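Local coordinates for protein serine acetyltransferase 1, putative (Entamoeba histolytica, PDB 7BW9) that probably transfers an acetyl group from acetyl-CoA to L-serine, the first committed step of cysteine biosynthesis, and binds cysteine, at residues S34-E37 with L38-Q42; S66-V69 with Y70-N74; K87-T90 with A91-Q95. One frame throughout, in Å; residues are numbered along the deposited sequence.

Contact 1: S34-E37 with L38-Q42; sequences SFLE and LELIQ
The Phe35 ring carries Leu38 on one face: CB of Leu38 sits 3.9 Å from the ring centroid, offset toward the rim and only 17° from the normal, a CH-pi contact in which the two side chains cross at about a right angle. At the ring's edge, in its plane, lies Glu37 OE1. The contact forms the N-cap region of helix 36-45, with Phe35 at the N-cap position and the chain turning into the first helical turns.

The carboxylate of Glu39 is the second flat group. Its OE2 accepts the backbone N-H of Ser34 on the anti side, 18° out of the carboxylate plane; the 2.5 Å between Ser34 N and Glu39 OE2 is too short to be taken at face value. With chi1 at -67° CG stands beside the backbone N, and the extended chain carries the acid back over the start of the helix. A negative charge here would be expected to interact favourably with the helix dipole. Ser34 OG rests 3.3 Å from Leu38 CD2 and 3.4 Å from Glu39 CG. A water joins this hydroxyl to the amide of Gln42, donating to Gln42 OE1 at 2.6 Å.

Behind the cap, Glu39 N reaches Phe35 O in an almost straight bond, the first in a run of helical bonds that continues from Leu40 N to Leu36 O and from Ile41 N to Glu37 O. The side chains of Leu36 and Leu40 lie alongside each other, pointing the same way. The other oxygen of Glu37, OE2, is hydrogen-bonded to Tyr150 OH in helix 148-162 and weakly to His71 NE2. Leu38 and Ile41 meet Ile135 of helix 128-144. In the leucine pair, Leu36 CD1 touches Leu40 CD1 at 3.7 Å.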
loop_
_atom_site.group_PDB
_atom_site.type_symbol
_atom_site.label_atom_id
_atom_site.label_comp_id
_atom_site.label_asym_id
_atom_site.label_seq_id
_atom_site.Cartn_x
_atom_site.Cartn_y
_atom_site.Cartn_z
ATOM N N SER A 34 -11.972 8.877 1.851
ATOM C CA SER A 34 -10.537 8.617 1.896
ATOM C C SER A 34 -9.893 9.481 2.974
ATOM O O SER A 34 -9.821 9.073 4.136
ATOM C CB SER A 34 -9.892 8.864 0.528
ATOM O OG SER A 34 -10.362 10.069 -0.068
ATOM N N PHE A 35 -9.402 10.663 2.604
ATOM C CA PHE A 35 -8.963 11.657 3.575
ATOM C C PHE A 35 -9.336 13.028 3.030
ATOM O O PHE A 35 -9.734 13.166 1.871
ATOM C CB PHE A 35 -7.463 11.549 3.889
ATOM C CG PHE A 35 -6.576 11.752 2.705
ATOM C CD1 PHE A 35 -6.215 10.671 1.893
ATOM C CD2 PHE A 35 -6.077 13.010 2.408
ATOM C CE1 PHE A 35 -5.380 10.842 0.801
ATOM C CE2 PHE A 35 -5.251 13.203 1.306
ATOM C CZ PHE A 35 -4.901 12.118 0.499
ATOM N N LEU A 36 -9.239 14.046 3.883
ATOM C CA LEU A 36 -9.960 15.288 3.611
ATOM C C LEU A 36 -9.559 15.888 2.265
ATOM O O LEU A 36 -10.419 16.135 1.415
ATOM C CB LEU A 36 -9.748 16.293 4.741
ATOM C CG LEU A 36 -10.657 17.528 4.669
ATOM C CD1 LEU A 36 -12.072 17.156 4.212
ATOM C CD2 LEU A 36 -10.723 18.212 6.025
ATOM N N GLU A 37 -8.253 16.085 2.030
ATOM C CA GLU A 37 -7.841 16.773 0.803
ATOM C C GLU A 37 -8.252 15.997 -0.443
ATOM O O GLU A 37 -8.684 16.597 -1.430
ATOM C CB GLU A 37 -6.339 17.030 0.804
ATOM C CG GLU A 37 -5.876 17.934 1.914
ATOM C CD GLU A 37 -5.424 17.142 3.127
ATOM O OE1 GLU A 37 -6.120 16.170 3.502
ATOM O OE2 GLU A 37 -4.363 17.479 3.688
ATOM N N LEU A 38 -8.160 14.661 -0.411
ATOM C CA LEU A 38 -8.518 13.885 -1.601
ATOM C C LEU A 38 -10.020 13.939 -1.868
ATOM O O LEU A 38 -10.459 14.164 -3.008
ATOM C CB LEU A 38 -8.059 12.434 -1.456
ATOM C CG LEU A 38 -8.480 11.599 -2.670
ATOM C CD1 LEU A 38 -7.871 12.151 -3.975
ATOM C CD2 LEU A 38 -8.152 10.120 -2.484
ATOM N N GLU A 39 -10.828 13.715 -0.829
ATOM C CA GLU A 39 -12.276 13.805 -1.003
ATOM C C GLU A 39 -12.670 15.163 -1.570
ATOM O O GLU A 39 -13.465 15.248 -2.515
ATOM C CB GLU A 39 -12.989 13.547 0.330
ATOM C CG GLU A 39 -12.845 12.143 0.857
ATOM C CD GLU A 39 -12.997 12.069 2.375
ATOM O OE1 GLU A 39 -13.618 12.991 2.960
ATOM O OE2 GLU A 39 -12.497 11.091 2.980
ATOM N N LEU A 40 -12.091 16.234 -1.032
ATOM C CA LEU A 40 -12.464 17.572 -1.485
ATOM C C LEU A 40 -11.992 17.832 -2.901
ATOM O O LEU A 40 -12.748 18.374 -3.720
ATOM C CB LEU A 40 -11.903 18.626 -0.537
ATOM C CG LEU A 40 -12.695 18.761 0.769
ATOM C CD1 LEU A 40 -12.063 19.817 1.667
ATOM C CD2 LEU A 40 -14.156 19.098 0.469
ATOM N N ILE A 41 -10.741 17.468 -3.212
ATOM C CA ILE A 41 -10.234 17.705 -4.559
ATOM C C ILE A 41 -11.065 16.937 -5.568
ATOM O O ILE A 41 -11.399 17.455 -6.643
ATOM C CB ILE A 41 -8.733 17.358 -4.630
ATOM C CG1 ILE A 41 -7.939 18.427 -3.874
ATOM C CG2 ILE A 41 -8.251 17.275 -6.054
ATOM C CD1 ILE A 41 -6.593 17.976 -3.428
ATOM N N GLN A 42 -11.460 15.713 -5.218
ATOM C CA GLN A 42 -12.294 14.923 -6.117
ATOM C C GLN A 42 -13.605 15.629 -6.416
ATOM O O GLN A 42 -14.023 15.722 -7.577
ATOM C CB GLN A 42 -12.571 13.545 -5.510
ATOM C CG GLN A 42 -11.380 12.571 -5.583
ATOM C CD GLN A 42 -11.636 11.305 -4.784
ATOM O OE1 GLN A 42 -12.389 11.312 -3.794
ATOM N NE2 GLN A 42 -11.034 10.208 -5.215
HETATM O O HOH W 1 -12.377 9.844 -1.597
#

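Contact 2: S66-V69 with Y70-N74; sequences SLLV and YHIQN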
loop_
_atom_site.group_PDB
_atom_site.type_symbol
_atom_site.label_atom_id
_atom_site.label_comp_id
_atom_site.label_asym_id
_atom_site.label_seq_id
_atom_site.Cartn_x
_atom_site.Cartn_y
_atom_site.Cartn_z
ATOM N N SER A 66 -13.266 26.644 -0.368
ATOM C CA SER A 66 -12.857 27.365 0.833
ATOM C C SER A 66 -12.382 26.417 1.918
ATOM O O SER A 66 -11.374 26.687 2.585
ATOM C CB SER A 66 -14.012 28.213 1.375
ATOM O OG SER A 66 -14.536 29.079 0.386
ATOM N N LEU A 67 -13.124 25.323 2.146
ATOM C CA LEU A 67 -12.689 24.337 3.133
ATOM C C LEU A 67 -11.340 23.736 2.752
ATOM O O LEU A 67 -10.469 23.547 3.609
ATOM C CB LEU A 67 -13.748 23.240 3.288
ATOM C CG LEU A 67 -13.429 22.106 4.268
ATOM C CD1 LEU A 67 -13.099 22.630 5.653
ATOM C CD2 LEU A 67 -14.584 21.106 4.344
ATOM N N LEU A 68 -11.139 23.435 1.470
ATOM C CA LEU A 68 -9.868 22.834 1.077
ATOM C C LEU A 68 -8.710 23.787 1.352
ATOM O O LEU A 68 -7.763 23.441 2.073
ATOM C CB LEU A 68 -9.899 22.420 -0.392
ATOM C CG LEU A 68 -8.543 21.927 -0.954
ATOM C CD1 LEU A 68 -8.120 20.546 -0.390
ATOM C CD2 LEU A 68 -8.570 21.893 -2.464
ATOM N N VAL A 69 -8.781 25.013 0.809
ATOM C CA VAL A 69 -7.627 25.910 0.902
ATOM C C VAL A 69 -7.380 26.286 2.345
ATOM O O VAL A 69 -6.226 26.401 2.781
ATOM C CB VAL A 69 -7.789 27.165 0.011
ATOM C CG1 VAL A 69 -8.158 26.766 -1.403
ATOM C CG2 VAL A 69 -8.808 28.146 0.591
ATOM N N TYR A 70 -8.440 26.409 3.137
ATOM C CA TYR A 70 -8.226 26.825 4.508
ATOM C C TYR A 70 -7.669 25.692 5.362
ATOM O O TYR A 70 -6.910 25.948 6.305
ATOM C CB TYR A 70 -9.523 27.419 5.050
ATOM C CG TYR A 70 -9.747 28.848 4.531
ATOM C CD1 TYR A 70 -8.701 29.775 4.508
ATOM C CD2 TYR A 70 -10.985 29.262 4.055
ATOM C CE1 TYR A 70 -8.888 31.082 4.038
ATOM C CE2 TYR A 70 -11.189 30.572 3.584
ATOM C CZ TYR A 70 -10.136 31.474 3.575
ATOM O OH TYR A 70 -10.333 32.765 3.109
ATOM N N HIS A 71 -7.966 24.434 5.031
ATOM C CA HIS A 71 -7.218 23.362 5.677
ATOM C C HIS A 71 -5.757 23.377 5.228
ATOM O O HIS A 71 -4.849 23.146 6.038
ATOM C CB HIS A 71 -7.858 22.003 5.395
ATOM C CG HIS A 71 -7.025 20.846 5.855
ATOM N ND1 HIS A 71 -7.202 20.242 7.081
ATOM C CD2 HIS A 71 -5.996 20.193 5.258
ATOM C CE1 HIS A 71 -6.320 19.267 7.220
ATOM N NE2 HIS A 71 -5.577 19.216 6.128
ATOM N N ILE A 72 -5.506 23.661 3.948
ATOM C CA ILE A 72 -4.120 23.733 3.483
ATOM C C ILE A 72 -3.408 24.893 4.157
ATOM O O ILE A 72 -2.275 24.752 4.636
ATOM C CB ILE A 72 -4.055 23.845 1.947
ATOM C CG1 ILE A 72 -4.550 22.553 1.290
ATOM C CG2 ILE A 72 -2.625 24.162 1.475
ATOM C CD1 ILE A 72 -4.790 22.680 -0.201
ATOM N N GLN A 73 -4.074 26.054 4.226
ATOM C CA GLN A 73 -3.460 27.215 4.858
ATOM C C GLN A 73 -3.115 26.923 6.314
ATOM O O GLN A 73 -2.015 27.252 6.776
ATOM C CB GLN A 73 -4.382 28.431 4.735
ATOM C CG GLN A 73 -3.910 29.629 5.551
ATOM C CD GLN A 73 -4.355 30.971 4.985
ATOM O OE1 GLN A 73 -5.036 31.046 3.956
ATOM N NE2 GLN A 73 -3.958 32.046 5.660
ATOM N N ASN A 74 -4.012 26.253 7.039
ATOM C CA ASN A 74 -3.730 25.958 8.442
ATOM C C ASN A 74 -2.564 24.992 8.609
ATOM O O ASN A 74 -1.805 25.109 9.579
ATOM C CB ASN A 74 -4.977 25.406 9.135
ATOM C CG ASN A 74 -6.075 26.441 9.250
ATOM O OD1 ASN A 74 -5.831 27.639 9.075
ATOM N ND2 ASN A 74 -7.294 25.988 9.548
#
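Val69 and Tyr70, neighbours along helix 58-79, lie side by side with the methyl CG2 of Val69 over the centre of the Tyr70 ring. This is a CH-pi contact within an alpha-helical turn: CG2 is 4.2 Å from the ring centroid, 12° off the normal. Both torsions contribute. Val69 has CG1 beside its own backbone N (chi1 -51°), which sends CG2 between N and the carbonyl carbon, where it faces the ring. Tyr70 has CG beside its N, and the ring is thereby swung back toward the preceding turn, where Ser66 O approaches CD2 of Tyr70 to 3.0 Å at an oblique slant.

Among the backbone bonds, that same Ser66 O accepts the N-H of Tyr70, so this oxygen lies close to the ring as well as holding the amide. His71 N to Leu67 O and Ile72 N to Leu68 O follow in the regular i to i+4 pattern, and Gln73 N to Val69 O continues it.

The apolar contacts belong to the buried side of the helix. Leu68 meets Ile72 one turn on, and beyond them Leu68 packs on Leu40, Ile41 and Ile44 of helix 36-45, while Ile72 packs on Ile89 and Leu92 of helix 82-94. Ser66, Val69 and Tyr70 touch Leu5 of helix 2-17. The polar end of Ser66 is satisfied by Leu62 O, a turn earlier. Where the aliphatic pair closes, Ile72 CD1 stands 3.9 Å from Leu68 CG and 4.0 Å from Leu68 CD1.

Contact 3: K87-T90 with A91-Q95; sequences KCIT and ALLSQ
Ile89 and Leu93 meet one turn apart on helix 82-94, side by side and pointing the same way, with Ile89 CG2 against Leu93 CD1 at 3.7 Å. Leu93 CG stands beside its own backbone N (chi1 -75°), a position that directs the branch back along the helix toward Ile89; its CG also lies 3.5 Å from Ile89 O. Both residues are buried, Leu93 against Leu65 of helix 58-79, with Leu4 and Leu5 of helix 2-17 also on Leu93. Ala91 and Leu92 turn to helix 128-144, meeting Ile141 and Val138.

Four backbone bonds of i to i+4 type run between 87-90 and 91-95. Leu93 N reaches Ile89 O at 2.9 Å, Ser94 N reaches Thr90 O at 3.0 Å and Ala91 N reaches Lys87 O at a longer 3.2 Å, all three nearly straight at the hydrogen; the bond from Leu92 N to Cys88 O is more bent, at 155°.

The side-chain hydroxyls return to the backbone. Thr90 OG1 bonds to Glu86 O in the preceding turn, and Ser94 OG donates to Ala91 O at 3.1 Å, with the oxygen between backbone N and carbonyl carbon (chi1 84°). Gln95 N reaches Ala91 O from the same face of the carbonyl plane.

Two donors, Ser94 OG and Gln95 N, thus share Ala91 O, and the serine hydroxyl spends its proton on a backbone carbonyl three residues earlier.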
loop_
_atom_site.group_PDB
_atom_site.type_symbol
_atom_site.label_atom_id
_atom_site.label_comp_id
_atom_site.label_asym_id
_atom_site.label_seq_id
_atom_site.Cartn_x
_atom_site.Cartn_y
_atom_site.Cartn_z
ATOM N N LYS A 87 0.761 32.885 0.374
ATOM C CA LYS A 87 1.429 32.835 -0.926
ATOM C C LYS A 87 1.153 31.507 -1.628
ATOM O O LYS A 87 0.775 31.479 -2.808
ATOM C CB LYS A 87 2.931 33.063 -0.734
ATOM C CG LYS A 87 3.795 32.855 -1.963
ATOM C CD LYS A 87 5.264 33.117 -1.622
ATOM C CE LYS A 87 6.218 32.542 -2.675
ATOM N NZ LYS A 87 5.958 33.116 -4.031
ATOM N N CYS A 88 1.295 30.394 -0.899
ATOM C CA CYS A 88 1.065 29.082 -1.501
ATOM C C CYS A 88 -0.375 28.931 -1.955
ATOM O O CYS A 88 -0.642 28.419 -3.050
ATOM C CB CYS A 88 1.441 27.984 -0.508
ATOM S SG CYS A 88 3.241 27.924 -0.238
ATOM N N ILE A 89 -1.314 29.386 -1.125
ATOM C CA ILE A 89 -2.735 29.283 -1.429
ATOM C C ILE A 89 -3.080 30.103 -2.662
ATOM O O ILE A 89 -3.874 29.680 -3.516
ATOM C CB ILE A 89 -3.537 29.745 -0.195
ATOM C CG1 ILE A 89 -3.506 28.655 0.864
ATOM C CG2 ILE A 89 -4.945 30.203 -0.560
ATOM C CD1 ILE A 89 -3.561 27.298 0.287
ATOM N N THR A 90 -2.523 31.308 -2.752
ATOM C CA THR A 90 -2.843 32.172 -3.877
ATOM C C THR A 90 -2.423 31.513 -5.179
ATOM O O THR A 90 -3.200 31.448 -6.139
ATOM C CB THR A 90 -2.170 33.536 -3.687
ATOM O OG1 THR A 90 -2.717 34.158 -2.515
ATOM C CG2 THR A 90 -2.394 34.446 -4.900
ATOM N N ALA A 91 -1.211 30.966 -5.206
ATOM C CA ALA A 91 -0.737 30.283 -6.405
ATOM C C ALA A 91 -1.619 29.089 -6.740
ATOM O O ALA A 91 -1.956 28.872 -7.909
ATOM C CB ALA A 91 0.717 29.853 -6.230
ATOM N N LEU A 92 -2.052 28.336 -5.719
ATOM C CA LEU A 92 -2.903 27.173 -5.956
ATOM C C LEU A 92 -4.247 27.574 -6.559
ATOM O O LEU A 92 -4.708 26.972 -7.535
ATOM C CB LEU A 92 -3.119 26.403 -4.652
ATOM C CG LEU A 92 -4.124 25.243 -4.733
ATOM C CD1 LEU A 92 -3.782 24.252 -5.858
ATOM C CD2 LEU A 92 -4.201 24.511 -3.405
ATOM N N LEU A 93 -4.905 28.574 -5.969
ATOM C CA LEU A 93 -6.197 29.025 -6.488
ATOM C C LEU A 93 -6.074 29.494 -7.931
ATOM O O LEU A 93 -6.870 29.103 -8.798
ATOM C CB LEU A 93 -6.760 30.143 -5.597
ATOM C CG LEU A 93 -7.313 29.580 -4.286
ATOM C CD1 LEU A 93 -7.539 30.643 -3.215
ATOM C CD2 LEU A 93 -8.592 28.797 -4.542
ATOM N N SER A 94 -5.072 30.329 -8.213
ATOM C CA SER A 94 -4.895 30.848 -9.563
ATOM C C SER A 94 -4.560 29.755 -10.576
ATOM O O SER A 94 -4.818 29.934 -11.771
ATOM C CB SER A 94 -3.797 31.909 -9.569
ATOM O OG SER A 94 -2.526 31.292 -9.683
ATOM N N GLN A 95 -4.001 28.631 -10.138
ATOM C CA GLN A 95 -3.701 27.526 -11.042
ATOM C C GLN A 95 -4.772 26.447 -11.060
ATOM O O GLN A 95 -4.597 25.432 -11.742
ATOM C CB GLN A 95 -2.368 26.894 -10.663
ATOM C CG GLN A 95 -1.240 27.883 -10.582
ATOM C CD GLN A 95 -0.194 27.631 -11.605
ATOM O OE1 GLN A 95 0.698 26.818 -11.398
ATOM N NE2 GLN A 95 -0.291 28.322 -12.734
#

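In the fold
The three contacts come in series along the chain, on helices 36-45, 58-79 and 82-94 of the helical region that precedes the left-handed beta-helix strands. Contact 2 lies in the middle: its centre is about 12 Å from that of contact 1 and about 11 Å from that of contact 3, and it touches both. On the side of contact 3 the touching pairs include Val69 with Leu93. The centres of contacts 1 and 3 are about 18 Å apart, and their nearest atoms stay about 7 Å from each other. Helix 58-79 thus lies between the other two and packs on both, in residues distinct from those binding cysteine.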